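Local coordinates for beta-mannosidase (Trichoderma harzianum, PDB 4CVU), which probably hydrolyses terminal beta-linked mannose residues from the non-reducing ends of oligosaccharides, as a retaining glycosidase of family 2, at residues T876-A881 with G909-V914; S884-L889 with E934-L939; V774-K779 with D819-I824; F678-Y683 with W726-Y731. One frame throughout, in Å; residues are numbered along the deposited sequence.

Contact 1: T876-A881 with G909-V914; sequences TVEATA and GEKKEV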
loop_
_atom_site.group_PDB
_atom_site.type_symbol
_atom_site.label_atom_id
_atom_site.label_comp_id
_atom_site.label_asym_id
_atom_site.label_seq_id
_atom_site.Cartn_x
_atom_site.Cartn_y
_atom_site.Cartn_z
ATOM N N THR A 876 16.055 1.122 -29.453
ATOM C CA THR A 876 16.333 2.219 -30.345
ATOM C C THR A 876 15.357 3.358 -30.019
ATOM O O THR A 876 14.165 3.143 -29.942
ATOM C CB THR A 876 16.287 1.792 -31.845
ATOM O OG1 THR A 876 17.421 0.971 -32.141
ATOM C CG2 THR A 876 16.329 2.986 -32.757
ATOM N N VAL A 877 15.920 4.552 -29.874
ATOM C CA VAL A 877 15.211 5.767 -29.526
ATOM C C VAL A 877 15.405 6.767 -30.652
ATOM O O VAL A 877 16.527 7.014 -31.049
ATOM C CB VAL A 877 15.795 6.390 -28.227
ATOM C CG1 VAL A 877 14.954 7.567 -27.758
ATOM C CG2 VAL A 877 15.895 5.344 -27.145
ATOM N N GLU A 878 14.324 7.326 -31.179
ATOM C CA GLU A 878 14.431 8.266 -32.287
ATOM C C GLU A 878 13.550 9.493 -32.107
ATOM O O GLU A 878 12.381 9.359 -31.874
ATOM C CB GLU A 878 14.087 7.562 -33.610
ATOM C CG GLU A 878 14.559 8.316 -34.845
ATOM C CD GLU A 878 14.044 7.700 -36.152
ATOM O OE1 GLU A 878 13.388 6.617 -36.117
ATOM O OE2 GLU A 878 14.290 8.311 -37.215
ATOM N N ALA A 879 14.137 10.684 -32.192
ATOM C CA ALA A 879 13.358 11.903 -32.247
ATOM C C ALA A 879 12.975 12.160 -33.723
ATOM O O ALA A 879 13.851 12.331 -34.568
ATOM C CB ALA A 879 14.151 13.067 -31.687
ATOM N N THR A 880 11.676 12.152 -34.013
ATOM C CA THR A 880 11.146 12.186 -35.382
ATOM C C THR A 880 10.842 13.621 -35.889
ATOM O O THR A 880 10.990 13.912 -37.084
ATOM C CB THR A 880 9.907 11.253 -35.445
ATOM O OG1 THR A 880 10.374 9.896 -35.384
ATOM C CG2 THR A 880 9.122 11.405 -36.682
ATOM N N ALA A 881 10.453 14.524 -34.995
ATOM C CA ALA A 881 9.931 15.841 -35.381
ATOM C C ALA A 881 10.794 17.017 -34.955
ATOM O O ALA A 881 10.624 18.129 -35.445
ATOM C CB ALA A 881 8.540 16.012 -34.801
ATOM N N GLY A 909 16.375 12.240 -36.723
ATOM C CA GLY A 909 17.108 11.431 -37.685
ATOM C C GLY A 909 18.233 10.643 -37.039
ATOM O O GLY A 909 18.478 9.506 -37.433
ATOM N N GLU A 910 18.923 11.257 -36.067
ATOM C CA GLU A 910 19.930 10.578 -35.263
ATOM C C GLU A 910 19.253 9.427 -34.557
ATOM O O GLU A 910 18.255 9.601 -33.853
ATOM C CB GLU A 910 20.558 11.526 -34.221
ATOM C CG GLU A 910 21.459 10.849 -33.166
ATOM C CD GLU A 910 21.733 11.691 -31.910
ATOM O OE1 GLU A 910 21.172 12.798 -31.753
ATOM O OE2 GLU A 910 22.521 11.232 -31.048
ATOM N N LYS A 911 19.793 8.244 -34.747
ATOM C CA LYS A 911 19.297 7.076 -34.056
ATOM C C LYS A 911 20.285 6.769 -32.908
ATOM O O LYS A 911 21.507 6.751 -33.094
ATOM C CB LYS A 911 19.156 5.886 -35.020
ATOM C CG LYS A 911 17.716 5.461 -35.327
ATOM C CD LYS A 911 17.162 6.031 -36.626
ATOM C CE LYS A 911 16.374 4.961 -37.383
ATOM N NZ LYS A 911 15.565 5.486 -38.524
ATOM N N LYS A 912 19.743 6.604 -31.716
ATOM C CA LYS A 912 20.517 6.186 -30.573
ATOM C C LYS A 912 20.089 4.799 -30.143
ATOM O O LYS A 912 18.912 4.516 -30.019
ATOM C CB LYS A 912 20.334 7.152 -29.397
ATOM C CG LYS A 912 21.169 6.684 -28.205
ATOM C CD LYS A 912 21.098 7.629 -27.043
ATOM C CE LYS A 912 22.364 8.445 -26.899
ATOM N NZ LYS A 912 23.426 7.713 -26.167
ATOM N N GLU A 913 21.073 3.958 -29.887
ATOM C CA GLU A 913 20.851 2.665 -29.302
ATOM C C GLU A 913 21.212 2.720 -27.815
ATOM O O GLU A 913 22.232 3.308 -27.423
ATOM C CB GLU A 913 21.722 1.636 -29.973
ATOM C CG GLU A 913 21.451 1.492 -31.460
ATOM C CD GLU A 913 22.332 0.432 -32.067
ATOM O OE1 GLU A 913 23.171 -0.076 -31.289
ATOM O OE2 GLU A 913 22.193 0.121 -33.305
ATOM N N VAL A 914 20.362 2.116 -26.994
ATOM C CA VAL A 914 20.584 2.092 -25.538
ATOM C C VAL A 914 20.340 0.683 -25.046
ATOM O O VAL A 914 19.250 0.167 -25.196
ATOM C CB VAL A 914 19.621 3.071 -24.824
ATOM C CG1 VAL A 914 19.848 3.042 -23.331
ATOM C CG2 VAL A 914 19.795 4.509 -25.339
HETATM O O HOH W 1 12.579 6.546 -38.662
#
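Val-877 and Lys-912 form the well-made part of this antiparallel pairing, a hydrogen-bonded pair whose amide Val-877 N meets Lys-912 O at 3.0 Å with 169° at the hydrogen. The return bond, from Lys-912 N to Val-877 O, is just as straight but weak at 3.3 Å. Beside it Thr-876 CA sends a CA-H...O contact to the same Lys-912 O. Val-877 and Val-914 turn inward: their CG2 methyls approach to 4.4 Å, and Leu-906, Leu-866 and Leu-889 close round them. The short axes run at 151°, so the strands are nearly antiparallel with a marked twist.

The face carrying Thr-876, Glu-878 and Lys-911 is looser. Glu-878 extends with CG anti to the backbone N (chi1 -163°), which carries its carboxylate over to the lysine. Lys-911 bends at chi2 and chi3, lays CG against Thr-876 CG2 (3.8 Å), and offers NZ at 3.4 Å to both Glu-878 OE1 and Glu-878 OE2, a weak, bifurcated salt bridge. A water links the ends, giving a hydrogen to Glu-878 OE1 at 2.7 Å and accepting one from Lys-911 NZ. Both strands belong to one sheet of the Ig-fold domain. With a long, hydrated ion pair on one face and a largely apolar face round Val-877 on the other, where Lys-912 turns its ammonium off to Asp-901, the pairing probably draws its cohesion chiefly from backbone bonds and the apolar side.

Contact 2: S884-L889 with E934-L939; sequences SLYTWL and ESLWDL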
loop_
_atom_site.group_PDB
_atom_site.type_symbol
_atom_site.label_atom_id
_atom_site.label_comp_id
_atom_site.label_asym_id
_atom_site.label_seq_id
_atom_site.Cartn_x
_atom_site.Cartn_y
_atom_site.Cartn_z
ATOM N N SER A 884 14.890 16.575 -28.876
ATOM C CA SER A 884 14.383 16.182 -27.580
ATOM C C SER A 884 15.415 16.456 -26.513
ATOM O O SER A 884 16.540 15.993 -26.640
ATOM C CB SER A 884 14.054 14.690 -27.599
ATOM O OG SER A 884 14.046 14.226 -26.281
ATOM N N LEU A 885 15.047 17.179 -25.454
ATOM C CA LEU A 885 15.946 17.440 -24.335
ATOM C C LEU A 885 15.613 16.537 -23.156
ATOM O O LEU A 885 14.445 16.294 -22.882
ATOM C CB LEU A 885 15.838 18.912 -23.882
ATOM C CG LEU A 885 16.151 19.952 -24.936
ATOM C CD1 LEU A 885 16.046 21.375 -24.358
ATOM C CD2 LEU A 885 17.545 19.677 -25.463
ATOM N N TYR A 886 16.648 16.046 -22.464
ATOM C CA TYR A 886 16.515 15.272 -21.248
ATOM C C TYR A 886 15.651 14.054 -21.585
ATOM O O TYR A 886 14.690 13.823 -20.887
ATOM C CB TYR A 886 15.828 16.028 -20.100
ATOM C CG TYR A 886 16.621 17.233 -19.622
ATOM C CD1 TYR A 886 17.620 17.098 -18.702
ATOM C CD2 TYR A 886 16.355 18.473 -20.118
ATOM C CE1 TYR A 886 18.388 18.213 -18.272
ATOM C CE2 TYR A 886 17.105 19.600 -19.698
ATOM C CZ TYR A 886 18.099 19.441 -18.758
ATOM O OH TYR A 886 18.893 20.548 -18.306
ATOM N N THR A 887 15.978 13.376 -22.679
ATOM C CA THR A 887 15.272 12.129 -23.084
ATOM C C THR A 887 15.458 11.110 -22.014
ATOM O O THR A 887 16.586 10.927 -21.559
ATOM C CB THR A 887 15.877 11.629 -24.404
ATOM O OG1 THR A 887 15.913 12.714 -25.339
ATOM C CG2 THR A 887 15.080 10.471 -25.020
ATOM N N TRP A 888 14.390 10.353 -21.646
ATOM C CA TRP A 888 14.416 9.625 -20.404
ATOM C C TRP A 888 13.639 8.356 -20.578
ATOM O O TRP A 888 12.458 8.439 -20.838
ATOM C CB TRP A 888 13.765 10.462 -19.274
ATOM C CG TRP A 888 13.750 9.762 -17.945
ATOM C CD1 TRP A 888 12.656 9.223 -17.306
ATOM C CD2 TRP A 888 14.887 9.463 -17.124
ATOM N NE1 TRP A 888 13.049 8.641 -16.102
ATOM C CE2 TRP A 888 14.412 8.762 -15.979
ATOM C CE3 TRP A 888 16.247 9.747 -17.218
ATOM C CZ2 TRP A 888 15.248 8.336 -14.979
ATOM C CZ3 TRP A 888 17.088 9.309 -16.206
ATOM C CH2 TRP A 888 16.599 8.614 -15.111
ATOM N N LEU A 889 14.318 7.235 -20.387
ATOM C CA LEU A 889 13.723 5.905 -20.402
ATOM C C LEU A 889 13.440 5.512 -18.998
ATOM O O LEU A 889 14.264 5.751 -18.119
ATOM C CB LEU A 889 14.709 4.935 -21.012
ATOM C CG LEU A 889 15.072 5.233 -22.486
ATOM C CD1 LEU A 889 16.450 4.699 -22.790
ATOM C CD2 LEU A 889 14.068 4.618 -23.404
ATOM N N GLU A 934 10.450 9.524 -22.662
ATOM C CA GLU A 934 9.800 10.799 -22.551
ATOM C C GLU A 934 10.908 11.797 -22.634
ATOM O O GLU A 934 12.062 11.397 -22.714
ATOM C CB GLU A 934 9.107 10.957 -21.188
ATOM C CG GLU A 934 10.077 11.196 -20.028
ATOM C CD GLU A 934 9.391 11.088 -18.688
ATOM O OE1 GLU A 934 8.847 9.974 -18.352
ATOM O OE2 GLU A 934 9.353 12.120 -17.966
ATOM N N SER A 935 10.524 13.073 -22.632
ATOM C CA SER A 935 11.500 14.192 -22.637
ATOM C C SER A 935 10.997 15.390 -21.844
ATOM O O SER A 935 9.897 15.436 -21.319
ATOM C CB SER A 935 11.821 14.588 -24.090
ATOM O OG SER A 935 10.757 15.323 -24.737
ATOM N N LEU A 936 11.788 16.447 -21.824
ATOM C CA LEU A 936 11.368 17.636 -21.156
ATOM C C LEU A 936 9.997 18.096 -21.594
ATOM O O LEU A 936 9.196 18.602 -20.769
ATOM C CB LEU A 936 12.394 18.732 -21.493
ATOM C CG LEU A 936 12.361 19.973 -20.638
ATOM C CD1 LEU A 936 12.878 19.737 -19.221
ATOM C CD2 LEU A 936 13.216 21.032 -21.341
ATOM N N TRP A 937 9.723 17.986 -22.897
ATOM C CA TRP A 937 8.428 18.384 -23.456
ATOM C C TRP A 937 7.268 17.802 -22.677
ATOM O O TRP A 937 6.246 18.446 -22.472
ATOM C CB TRP A 937 8.348 17.950 -24.940
ATOM C CG TRP A 937 6.970 17.952 -25.517
ATOM C CD1 TRP A 937 6.147 16.862 -25.704
ATOM C CD2 TRP A 937 6.237 19.091 -25.946
ATOM N NE1 TRP A 937 4.962 17.266 -26.222
ATOM C CE2 TRP A 937 4.978 18.629 -26.381
ATOM C CE3 TRP A 937 6.519 20.461 -25.997
ATOM C CZ2 TRP A 937 3.987 19.486 -26.880
ATOM C CZ3 TRP A 937 5.537 21.328 -26.489
ATOM C CH2 TRP A 937 4.277 20.832 -26.931
ATOM N N ASP A 938 7.428 16.571 -22.217
ATOM C CA ASP A 938 6.291 15.883 -21.603
ATOM C C ASP A 938 5.947 16.435 -20.206
ATOM O O ASP A 938 4.841 16.237 -19.745
ATOM C CB ASP A 938 6.566 14.392 -21.519
ATOM C CG ASP A 938 6.576 13.756 -22.873
ATOM O OD1 ASP A 938 5.520 13.758 -23.525
ATOM O OD2 ASP A 938 7.640 13.279 -23.295
ATOM N N LEU A 939 6.867 17.167 -19.572
ATOM C CA LEU A 939 6.561 17.826 -18.296
ATOM C C LEU A 939 5.486 18.911 -18.458
ATOM O O LEU A 939 4.804 19.236 -17.500
ATOM C CB LEU A 939 7.806 18.457 -17.676
ATOM C CG LEU A 939 8.976 17.533 -17.291
ATOM C CD1 LEU A 939 10.059 18.339 -16.614
ATOM C CD2 LEU A 939 8.507 16.438 -16.359
HETATM O O HOH W 2 9.787 7.292 -19.470
#
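Leu-885 O receives the amide of Leu-936 at 2.9 Å and 172°, a straight bond where segment 884-889 turns a corner. Further along, Trp-888 and Glu-934 form an antiparallel hydrogen-bonded pair: Trp-888 N reaches Glu-934 O at 2.8 Å, while Glu-934 N returns to Trp-888 O. Their side chains lie alongside each other, with Glu-934 CG 3.8 Å from Trp-888 CB, and the carboxylate stands at the indole edge with its plane turned 81° from the ring. Leu-936 lies alongside Tyr-886, with CD1 3.8 Å from Tyr-886 CD2, and its CD2 touches Leu-885 CD1. Ser-884 OG, anti to the backbone N (chi1 159°), packs on Ser-935 CB.

Behind this shell, Ser-884 OG donates to Thr-887 OG1 at 2.6 Å, bridging the corner. An alanine in place of Ser-884 would probably leave Thr-887 OG1 without this donor and open a gap beside Ser-935 CB. Asp-938 OD2 accepts from Ser-935 N at 3.0 Å through its anti lone pair, which ties Ser-935 to the helical-looking turn that follows. Tyr-886 OH is held by Asp-681 of helix 664-692. Strand 884-890, interrupted by the corner, lies between 904-906 and 932-934 in one sheet of the C-terminal Ig-fold domain, consistent with an Ig-like beta sandwich.

Contact 3: V774-K779 with D819-I824; sequences VDLKGK and DAVLVI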
loop_
_atom_site.group_PDB
_atom_site.type_symbol
_atom_site.label_atom_id
_atom_site.label_comp_id
_atom_site.label_asym_id
_atom_site.label_seq_id
_atom_site.Cartn_x
_atom_site.Cartn_y
_atom_site.Cartn_z
ATOM N N VAL A 774 22.186 24.000 -33.181
ATOM C CA VAL A 774 20.920 23.838 -33.893
ATOM C C VAL A 774 19.803 24.557 -33.142
ATOM O O VAL A 774 19.958 24.871 -31.968
ATOM C CB VAL A 774 20.567 22.358 -34.077
ATOM C CG1 VAL A 774 21.675 21.649 -34.840
ATOM C CG2 VAL A 774 20.325 21.686 -32.744
ATOM N N ASP A 775 18.684 24.815 -33.816
ATOM C CA ASP A 775 17.453 25.253 -33.130
ATOM C C ASP A 775 16.722 24.003 -32.620
ATOM O O ASP A 775 17.156 22.889 -32.891
ATOM C CB ASP A 775 16.564 26.130 -34.054
ATOM C CG ASP A 775 16.023 25.386 -35.284
ATOM O OD1 ASP A 775 15.956 24.142 -35.289
ATOM O OD2 ASP A 775 15.643 26.069 -36.280
ATOM N N LEU A 776 15.617 24.177 -31.912
ATOM C CA LEU A 776 14.966 23.049 -31.195
ATOM C C LEU A 776 14.090 22.152 -32.092
ATOM O O LEU A 776 13.494 21.157 -31.632
ATOM C CB LEU A 776 14.231 23.562 -29.958
ATOM C CG LEU A 776 15.102 24.473 -29.053
ATOM C CD1 LEU A 776 14.331 25.045 -27.875
ATOM C CD2 LEU A 776 16.331 23.744 -28.528
ATOM N N LYS A 777 14.044 22.504 -33.374
ATOM C CA LYS A 777 13.560 21.623 -34.430
ATOM C C LYS A 777 14.713 20.820 -35.062
ATOM O O LYS A 777 14.488 19.872 -35.806
ATOM C CB LYS A 777 12.826 22.443 -35.521
ATOM C CG LYS A 777 11.414 22.885 -35.141
ATOM C CD LYS A 777 10.572 21.684 -34.728
ATOM C CE LYS A 777 9.102 21.984 -34.694
ATOM N NZ LYS A 777 8.356 20.700 -34.592
ATOM N N GLY A 778 15.950 21.204 -34.770
ATOM C CA GLY A 778 17.118 20.487 -35.289
ATOM C C GLY A 778 17.768 21.073 -36.542
ATOM O O GLY A 778 18.750 20.526 -37.052
ATOM N N LYS A 779 17.254 22.201 -37.012
ATOM C CA LYS A 779 17.841 22.893 -38.148
ATOM C C LYS A 779 19.092 23.662 -37.707
ATOM O O LYS A 779 19.033 24.434 -36.768
ATOM C CB LYS A 779 16.817 23.864 -38.740
ATOM C CG LYS A 779 17.239 24.469 -40.066
ATOM C CD LYS A 779 16.133 25.357 -40.630
ATOM C CE LYS A 779 16.582 26.083 -41.892
ATOM N NZ LYS A 779 17.026 25.125 -42.938
ATOM N N ASP A 819 15.444 29.278 -28.566
ATOM C CA ASP A 819 15.269 28.330 -29.661
ATOM C C ASP A 819 16.680 27.957 -30.143
ATOM O O ASP A 819 17.026 28.141 -31.296
ATOM C CB ASP A 819 14.407 28.960 -30.776
ATOM C CG ASP A 819 13.945 27.953 -31.831
ATOM O OD1 ASP A 819 13.943 26.729 -31.580
ATOM O OD2 ASP A 819 13.577 28.397 -32.937
ATOM N N ALA A 820 17.506 27.478 -29.196
ATOM C CA ALA A 820 18.895 27.133 -29.487
ATOM C C ALA A 820 19.486 26.114 -28.524
ATOM O O ALA A 820 19.297 26.190 -27.321
ATOM C CB ALA A 820 19.738 28.390 -29.465
ATOM N N VAL A 821 20.256 25.184 -29.061
ATOM C CA VAL A 821 21.021 24.273 -28.227
ATOM C C VAL A 821 22.327 23.961 -28.920
ATOM O O VAL A 821 22.392 23.842 -30.158
ATOM C CB VAL A 821 20.233 22.970 -27.929
ATOM C CG1 VAL A 821 19.989 22.174 -29.202
ATOM C CG2 VAL A 821 20.968 22.114 -26.902
ATOM N N LEU A 822 23.370 23.821 -28.103
ATOM C CA LEU A 822 24.702 23.482 -28.559
ATOM C C LEU A 822 24.990 22.056 -28.159
ATOM O O LEU A 822 24.993 21.746 -26.985
ATOM C CB LEU A 822 25.749 24.406 -27.931
ATOM C CG LEU A 822 27.235 24.003 -28.096
ATOM C CD1 LEU A 822 27.652 23.912 -29.554
ATOM C CD2 LEU A 822 28.134 25.012 -27.387
ATOM N N VAL A 823 25.268 21.204 -29.138
ATOM C CA VAL A 823 25.533 19.796 -28.890
ATOM C C VAL A 823 27.036 19.592 -28.987
ATOM O O VAL A 823 27.651 19.947 -29.981
ATOM C CB VAL A 823 24.791 18.888 -29.883
ATOM C CG1 VAL A 823 25.088 17.429 -29.596
ATOM C CG2 VAL A 823 23.304 19.172 -29.829
ATOM N N ILE A 824 27.605 19.044 -27.909
ATOM C CA ILE A 824 29.041 18.884 -27.719
ATOM C C ILE A 824 29.432 17.406 -27.728
ATOM O O ILE A 824 28.920 16.642 -26.933
ATOM C CB ILE A 824 29.430 19.480 -26.361
ATOM C CG1 ILE A 824 29.099 20.983 -26.329
ATOM C CG2 ILE A 824 30.906 19.250 -26.076
ATOM C CD1 ILE A 824 29.046 21.555 -24.941
#
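Asp-775 OD1 is gripped from within its own turn: Lys-779 N donates to it at 2.9 Å, coming from above the carboxylate plane, and Lys-777 N adds a weak bond. The carboxylate can face those amides because CG sits between the backbone N and the carbonyl carbon (chi1 64°). Residues Asp-775 to Gly-778 make a type I beta turn, closed by Gly-778 N on Asp-775 O. The positive phi of Gly-778, 97°, would jam a side chain against the preceding carbonyl oxygen.

A second carboxylate secures the turn from across the contact. Asp-819 OD1 accepts Leu-776 N at 3.1 Å, met 37° out of the carboxylate plane, and Leu-776 CB and CG rest against the same oxygen at 3.6 Å. With an alanine in place of Asp-819, Leu-776 N would probably lose this acceptor and the leucine's CB and CG the group packed against them.

The turn leaves strand 765-774 where that strand pairs with 821-830, side by side within one antiparallel sheet of the Mannosidase Ig/CBM-like domain. Val-774 and Val-821 make the hydrogen-bonded pair at this end, Val-821 N giving to Val-774 O at 2.9 Å and Val-774 N to Val-821 O at 3.0 Å. Their side chains run alongside each other, with Val-774 CG2 3.6 Å from Val-821 CG1. Leu-776 CD2 touches Val-821 CB from the turn, while Ala-857 packs on the leucine too. The two carboxylates approach to 4.6 Å between Asp-775 OD2 and Asp-819 OD2, a like-charge proximity that a long, weak ion pair from Asp-819 to Lys-858 may partly offset.

Contact 4: F678-Y683 with W726-Y731; sequences FQADMY and WKVLPY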
loop_
_atom_site.group_PDB
_atom_site.type_symbol
_atom_site.label_atom_id
_atom_site.label_comp_id
_atom_site.label_asym_id
_atom_site.label_seq_id
_atom_site.Cartn_x
_atom_site.Cartn_y
_atom_site.Cartn_z
ATOM N N PHE A 678 16.743 18.732 -11.564
ATOM C CA PHE A 678 17.451 19.874 -10.941
ATOM C C PHE A 678 18.679 19.331 -10.186
ATOM O O PHE A 678 19.766 19.808 -10.386
ATOM C CB PHE A 678 16.549 20.652 -9.983
ATOM C CG PHE A 678 17.310 21.624 -9.162
ATOM C CD1 PHE A 678 17.598 22.879 -9.655
ATOM C CD2 PHE A 678 17.797 21.264 -7.938
ATOM C CE1 PHE A 678 18.359 23.771 -8.927
ATOM C CE2 PHE A 678 18.574 22.131 -7.211
ATOM C CZ PHE A 678 18.847 23.398 -7.701
ATOM N N GLN A 679 18.496 18.253 -9.407
ATOM C CA GLN A 679 19.599 17.624 -8.664
ATOM C C GLN A 679 20.693 17.153 -9.599
ATOM O O GLN A 679 21.855 17.328 -9.281
ATOM C CB GLN A 679 19.100 16.409 -7.847
ATOM C CG GLN A 679 20.115 15.720 -6.928
ATOM C CD GLN A 679 19.619 14.303 -6.556
ATOM O OE1 GLN A 679 18.930 13.720 -7.343
ATOM N NE2 GLN A 679 20.033 13.757 -5.438
ATOM N N ALA A 680 20.342 16.454 -10.694
ATOM C CA ALA A 680 21.355 15.966 -11.645
ATOM C C ALA A 680 22.199 17.124 -12.202
ATOM O O ALA A 680 23.421 17.054 -12.253
ATOM C CB ALA A 680 20.698 15.276 -12.766
ATOM N N ASP A 681 21.502 18.140 -12.651
ATOM C CA ASP A 681 22.150 19.259 -13.331
ATOM C C ASP A 681 23.042 20.019 -12.349
ATOM O O ASP A 681 24.112 20.502 -12.725
ATOM C CB ASP A 681 21.089 20.161 -13.980
ATOM C CG ASP A 681 20.651 19.671 -15.381
ATOM O OD1 ASP A 681 21.360 18.837 -15.974
ATOM O OD2 ASP A 681 19.580 20.118 -15.896
ATOM N N MET A 682 22.564 20.211 -11.121
ATOM C CA MET A 682 23.405 20.840 -10.084
ATOM C C MET A 682 24.656 20.011 -9.748
ATOM O O MET A 682 25.727 20.573 -9.641
ATOM C CB MET A 682 22.614 21.195 -8.826
ATOM C CG MET A 682 23.352 22.208 -7.937
ATOM S SD MET A 682 22.579 22.465 -6.323
ATOM C CE MET A 682 22.772 20.820 -5.677
ATOM N N TYR A 683 24.539 18.684 -9.636
ATOM C CA TYR A 683 25.708 17.873 -9.321
ATOM C C TYR A 683 26.721 17.942 -10.461
ATOM O O TYR A 683 27.923 18.125 -10.226
ATOM C CB TYR A 683 25.332 16.400 -9.008
ATOM C CG TYR A 683 24.728 16.175 -7.641
ATOM C CD1 TYR A 683 23.697 16.978 -7.183
ATOM C CD2 TYR A 683 25.103 15.103 -6.857
ATOM C CE1 TYR A 683 23.110 16.759 -5.955
ATOM C CE2 TYR A 683 24.499 14.866 -5.631
ATOM C CZ TYR A 683 23.500 15.702 -5.210
ATOM O OH TYR A 683 22.892 15.525 -4.002
ATOM N N TRP A 726 17.939 3.744 -10.402
ATOM C CA TRP A 726 18.641 4.987 -10.718
ATOM C C TRP A 726 17.694 6.185 -10.853
ATOM O O TRP A 726 16.753 6.161 -11.620
ATOM C CB TRP A 726 19.402 4.786 -12.003
ATOM C CG TRP A 726 20.604 3.936 -11.865
ATOM C CD1 TRP A 726 20.758 2.894 -11.055
ATOM C CD2 TRP A 726 21.854 4.107 -12.540
ATOM N NE1 TRP A 726 22.014 2.347 -11.188
ATOM C CE2 TRP A 726 22.707 3.074 -12.100
ATOM C CE3 TRP A 726 22.311 4.985 -13.518
ATOM C CZ2 TRP A 726 24.004 2.935 -12.553
ATOM C CZ3 TRP A 726 23.595 4.833 -13.989
ATOM C CH2 TRP A 726 24.443 3.825 -13.476
ATOM N N LYS A 727 18.009 7.257 -10.139
ATOM C CA LYS A 727 17.477 8.567 -10.420
ATOM C C LYS A 727 18.129 9.063 -11.699
ATOM O O LYS A 727 18.884 8.331 -12.341
ATOM C CB LYS A 727 17.782 9.550 -9.274
ATOM C CG LYS A 727 17.155 9.172 -7.935
ATOM C CD LYS A 727 17.125 10.361 -6.975
ATOM C CE LYS A 727 16.598 9.933 -5.601
ATOM N NZ LYS A 727 16.650 10.948 -4.506
ATOM N N VAL A 728 17.825 10.315 -12.054
ATOM C CA VAL A 728 18.489 11.000 -13.135
ATOM C C VAL A 728 19.969 11.227 -12.781
ATOM O O VAL A 728 20.808 11.111 -13.657
ATOM C CB VAL A 728 17.819 12.339 -13.502
ATOM C CG1 VAL A 728 18.560 13.069 -14.611
ATOM C CG2 VAL A 728 16.393 12.108 -13.956
ATOM N N LEU A 729 20.276 11.502 -11.510
ATOM C CA LEU A 729 21.646 11.842 -11.077
ATOM C C LEU A 729 22.782 10.901 -11.544
ATOM O O LEU A 729 23.771 11.332 -12.097
ATOM C CB LEU A 729 21.713 11.974 -9.560
ATOM C CG LEU A 729 23.105 12.121 -8.941
ATOM C CD1 LEU A 729 23.821 13.366 -9.464
ATOM C CD2 LEU A 729 22.890 12.202 -7.446
ATOM N N PRO A 730 22.647 9.616 -11.286
ATOM C CA PRO A 730 23.739 8.693 -11.627
ATOM C C PRO A 730 24.020 8.586 -13.110
ATOM O O PRO A 730 25.138 8.200 -13.446
ATOM C CB PRO A 730 23.259 7.328 -11.017
ATOM C CG PRO A 730 21.823 7.523 -10.757
ATOM C CD PRO A 730 21.599 8.983 -10.486
ATOM N N TYR A 731 23.017 8.804 -13.975
ATOM C CA TYR A 731 23.206 8.839 -15.423
ATOM C C TYR A 731 24.047 10.023 -15.819
ATOM O O TYR A 731 24.939 9.918 -16.686
ATOM C CB TYR A 731 21.868 8.901 -16.140
ATOM C CG TYR A 731 21.106 7.586 -16.115
ATOM C CD1 TYR A 731 21.551 6.509 -16.869
ATOM C CD2 TYR A 731 19.977 7.422 -15.334
ATOM C CE1 TYR A 731 20.862 5.299 -16.836
ATOM C CE2 TYR A 731 19.293 6.216 -15.323
ATOM C CZ TYR A 731 19.765 5.162 -16.082
ATOM O OH TYR A 731 19.068 3.962 -16.098
HETATM O O HOH W 3 18.401 13.065 -9.742
#
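Segment 678-683 of helix 664-692 meets the first turn of the helix beginning near Leu-729 with Ala-680 CA and Leu-729 CA only 4.2 Å apart, and no direct hydrogen bond joins the two segments. That closeness rests on the small alanine: Ala-680 CB touches Val-728 CG1 at 3.6 Å and Leu-729 CA at 3.9 Å, so the backbones approach without a bulky side chain between them.

Leu-729 makes the largest single contribution. With CG anti to the backbone N (chi1 171°), its two methyls reach over to Tyr-683, CD1 lying 3.4 Å from Tyr-683 CD2 and equally near its CB, while CD2 meets Tyr-683 CE2 at 3.6 Å. The leucine and tyrosine side chains cross at about a right angle, and the methyl CD1 approaches the ring obliquely.

Gln-679 also reaches Leu-729: extended from a CG anti to its own backbone N (chi1 -175°), it passes its amide across the leucine, with NE2 3.8 Å from Leu-729 CD2. Gln-679 OE1 also meets the methylene Lys-727 CD, the two chains crossing nearly perpendicularly. A water donates to Gln-679 OE1 at 2.5 Å and accepts a weak bond from Leu-729 N. Outside the pair, Ser-599 binds both Gln-679 OE1 and Lys-727 NZ, Ala-718 O takes Gln-679 NE2, and Tyr-683 OH is engaged by Trp-706 and Phe-597. Direct contact between the segments is therefore mainly van der Waals packing, and the buried amide, ammonium and hydroxyl groups find their polar partners largely in surrounding residues and the bridging water.

In the fold
Along the chain contact 4 closes first, then contact 3, and contacts 1 and 2 follow with their segments alternating inside the Ig-fold domain. Those two, with centres about 13 Å apart, lie on facing sheets: Val-877 and Val-914 of contact 1 pack on Thr-887 and Leu-889 of contact 2, forming part of the sandwich core. Contact 3, in the preceding Mannosidase Ig/CBM-like domain, has its centre about 15 Å from that of contact 2 and touches contact 1 through Lys-777 and Ala-881. Contact 4 joins helices 664-692 and 729-736. Its centre is about 14 Å from that of contact 2, and there Tyr-886 meets Asp-681 and Trp-888 packs on Tyr-731 and Val-728. Contact 2 thus ties the C-terminal domain to these helices.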